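Local coordinates for protein NAD nucleotidase (Haemophilus influenzae, PDB 3ZTV) that degrades NAD to adenosine and nicotinamide riboside, combining NAD pyrophosphatase and 5'-nucleotidase activities in one periplasmic enzyme, at residues A[299-304]-A[309-314]. Residues are numbered along the deposited sequence; the frame is centred on the assembly and turned at random.
Sequences KLQVKN and WAELTG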
loop_
_atom_site.group_PDB
_atom_site.type_symbol
_atom_site.label_atom_id
_atom_site.label_comp_id
_atom_site.label_asym_id
_atom_site.label_seq_id
_atom_site.Cartn_x
_atom_site.Cartn_y
_atom_site.Cartn_z
ATOM N N LYS A 299 -46.728 -0.082 -17.069
ATOM C CA LYS A 299 -46.235 0.576 -18.272
ATOM C C LYS A 299 -45.665 -0.465 -19.212
ATOM O O LYS A 299 -44.647 -1.096 -18.921
ATOM C CB LYS A 299 -45.172 1.639 -17.956
ATOM C CG LYS A 299 -44.590 2.323 -19.205
ATOM C CD LYS A 299 -43.448 3.277 -18.867
ATOM C CE LYS A 299 -43.956 4.555 -18.224
ATOM N NZ LYS A 299 -42.822 5.396 -17.742
ATOM N N LEU A 300 -46.333 -0.650 -20.342
ATOM C CA LEU A 300 -45.852 -1.558 -21.368
ATOM C C LEU A 300 -46.055 -0.864 -22.708
ATOM O O LEU A 300 -47.061 -1.089 -23.393
ATOM C CB LEU A 300 -46.618 -2.881 -21.324
ATOM C CG LEU A 300 -46.507 -3.710 -20.036
ATOM C CD1 LEU A 300 -47.576 -4.791 -20.004
ATOM C CD2 LEU A 300 -45.114 -4.318 -19.853
ATOM N N GLN A 301 -45.111 -0.005 -23.071
ATOM C CA GLN A 301 -45.265 0.840 -24.254
ATOM C C GLN A 301 -44.357 0.413 -25.399
ATOM O O GLN A 301 -43.181 0.116 -25.199
ATOM C CB GLN A 301 -45.008 2.305 -23.901
ATOM C CG GLN A 301 -45.994 2.875 -22.902
ATOM C CD GLN A 301 -45.649 4.286 -22.487
ATOM O OE1 GLN A 301 -44.723 4.895 -23.024
ATOM N NE2 GLN A 301 -46.389 4.812 -21.520
ATOM N N VAL A 302 -44.919 0.370 -26.604
ATOM C CA VAL A 302 -44.148 0.093 -27.807
ATOM C C VAL A 302 -44.358 1.229 -28.813
ATOM O O VAL A 302 -45.378 1.921 -28.772
ATOM C CB VAL A 302 -44.538 -1.261 -28.434
ATOM C CG1 VAL A 302 -44.337 -2.393 -27.423
ATOM C CG2 VAL A 302 -45.978 -1.227 -28.926
ATOM N N LYS A 303 -43.387 1.435 -29.692
ATOM C CA LYS A 303 -43.436 2.538 -30.653
ATOM C C LYS A 303 -44.300 2.169 -31.851
ATOM O O LYS A 303 -44.079 1.137 -32.485
ATOM C CB LYS A 303 -42.017 2.889 -31.113
ATOM C CG LYS A 303 -41.889 4.143 -31.964
ATOM C CD LYS A 303 -40.431 4.366 -32.348
ATOM C CE LYS A 303 -40.234 5.613 -33.201
ATOM N NZ LYS A 303 -40.099 6.848 -32.380
ATOM N N ASN A 304 -45.291 3.002 -32.160
ATOM C CA ASN A 304 -46.171 2.717 -33.292
ATOM C C ASN A 304 -45.631 3.276 -34.607
ATOM O O ASN A 304 -44.533 3.833 -34.647
ATOM C CB ASN A 304 -47.622 3.155 -33.022
ATOM C CG ASN A 304 -47.788 4.662 -32.927
ATOM O OD1 ASN A 304 -46.983 5.429 -33.452
ATOM N ND2 ASN A 304 -48.853 5.091 -32.261
ATOM N N TRP A 309 -44.828 6.325 -28.685
ATOM C CA TRP A 309 -44.856 5.253 -27.700
ATOM C C TRP A 309 -46.250 5.126 -27.097
ATOM O O TRP A 309 -46.777 6.079 -26.527
ATOM C CB TRP A 309 -43.793 5.505 -26.627
ATOM C CG TRP A 309 -42.405 5.351 -27.185
ATOM C CD1 TRP A 309 -41.646 6.316 -27.787
ATOM C CD2 TRP A 309 -41.632 4.148 -27.226
ATOM N NE1 TRP A 309 -40.441 5.786 -28.187
ATOM C CE2 TRP A 309 -40.408 4.457 -27.856
ATOM C CE3 TRP A 309 -41.853 2.839 -26.788
ATOM C CZ2 TRP A 309 -39.411 3.502 -28.056
ATOM C CZ3 TRP A 309 -40.865 1.896 -26.989
ATOM C CH2 TRP A 309 -39.657 2.232 -27.614
ATOM N N ALA A 310 -46.854 3.953 -27.245
ATOM C CA ALA A 310 -48.233 3.738 -26.809
ATOM C C ALA A 310 -48.379 2.453 -25.997
ATOM O O ALA A 310 -47.691 1.466 -26.255
ATOM C CB ALA A 310 -49.179 3.719 -28.017
ATOM N N GLU A 311 -49.291 2.462 -25.033
ATOM C CA GLU A 311 -49.547 1.284 -24.207
ATOM C C GLU A 311 -50.144 0.122 -24.987
ATOM O O GLU A 311 -51.079 0.307 -25.774
ATOM C CB GLU A 311 -50.482 1.642 -23.056
ATOM C CG GLU A 311 -49.870 2.593 -22.050
ATOM C CD GLU A 311 -48.880 1.921 -21.105
ATOM O OE1 GLU A 311 -48.801 0.669 -21.077
ATOM O OE2 GLU A 311 -48.172 2.651 -20.378
ATOM N N LEU A 312 -49.618 -1.076 -24.748
ATOM C CA LEU A 312 -50.198 -2.298 -25.293
ATOM C C LEU A 312 -51.627 -2.463 -24.789
ATOM O O LEU A 312 -51.965 -2.019 -23.694
ATOM C CB LEU A 312 -49.356 -3.513 -24.891
ATOM C CG LEU A 312 -47.965 -3.584 -25.516
ATOM C CD1 LEU A 312 -47.203 -4.794 -24.996
ATOM C CD2 LEU A 312 -48.062 -3.619 -27.035
ATOM N N THR A 313 -52.467 -3.093 -25.608
ATOM C CA THR A 313 -53.868 -3.316 -25.271
ATOM C C THR A 313 -54.300 -4.715 -25.721
ATOM O O THR A 313 -53.601 -5.363 -26.490
ATOM C CB THR A 313 -54.774 -2.239 -25.924
ATOM O OG1 THR A 313 -56.119 -2.394 -25.462
ATOM C CG2 THR A 313 -54.744 -2.354 -27.442
ATOM N N GLY A 314 -55.442 -5.176 -25.217
ATOM C CA GLY A 314 -56.006 -6.450 -25.636
ATOM C C GLY A 314 -55.080 -7.644 -25.483
ATOM O O GLY A 314 -54.326 -7.741 -24.512
#
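Val302 and Ala310 form the central hydrogen-bonded pair of a short, strongly twisted antiparallel beta hairpin, strands 301-303 and 309-311, whose N-to-C directions lie 141° apart. Val302 N reaches Ala310 O at 3.0 Å, Ala310 N returns to Val302 O, and Leu312 N extends the ladder to Leu300 O. Gln301–Glu311 and Lys303–Trp309 are the flanking non-hydrogen-bonded pairs, with all four side chains on one face. There the Glu311 carboxylate grips segment 299-304 twice. Its OE1 accepts Leu300 N at 2.9 Å on the syn side, somewhat out of the carboxylate plane, in a nearly straight bond, and also forms a salt bridge with Arg317 NH1. OE2 takes Gln301 NE2 at 3.0 Å from above the carboxylate plane, the amide standing 87° to the carboxylate. The bend at chi2 (-77°) turns the carboxylate toward both donors. Val302, on the face it shares with Ala310, is met at CG2 by Leu312 CD2 at 3.7 Å, the side chains crossing at about a right angle; Leu300 packs on helix 314-325 and Val41. The hairpin is a surface element away from the zinc ions and adenosine pocket, joined to strand 37-43 by backbone hydrogen bonding of Gln301 with Lys40, which also makes a cation-pi contact with Trp309. The indole lies across strand 301-303: Gln301 O sits near its plane, 3.4 Å from CE3, and Lys303 CB lies over its six-membered ring, 4.0 Å from the centroid.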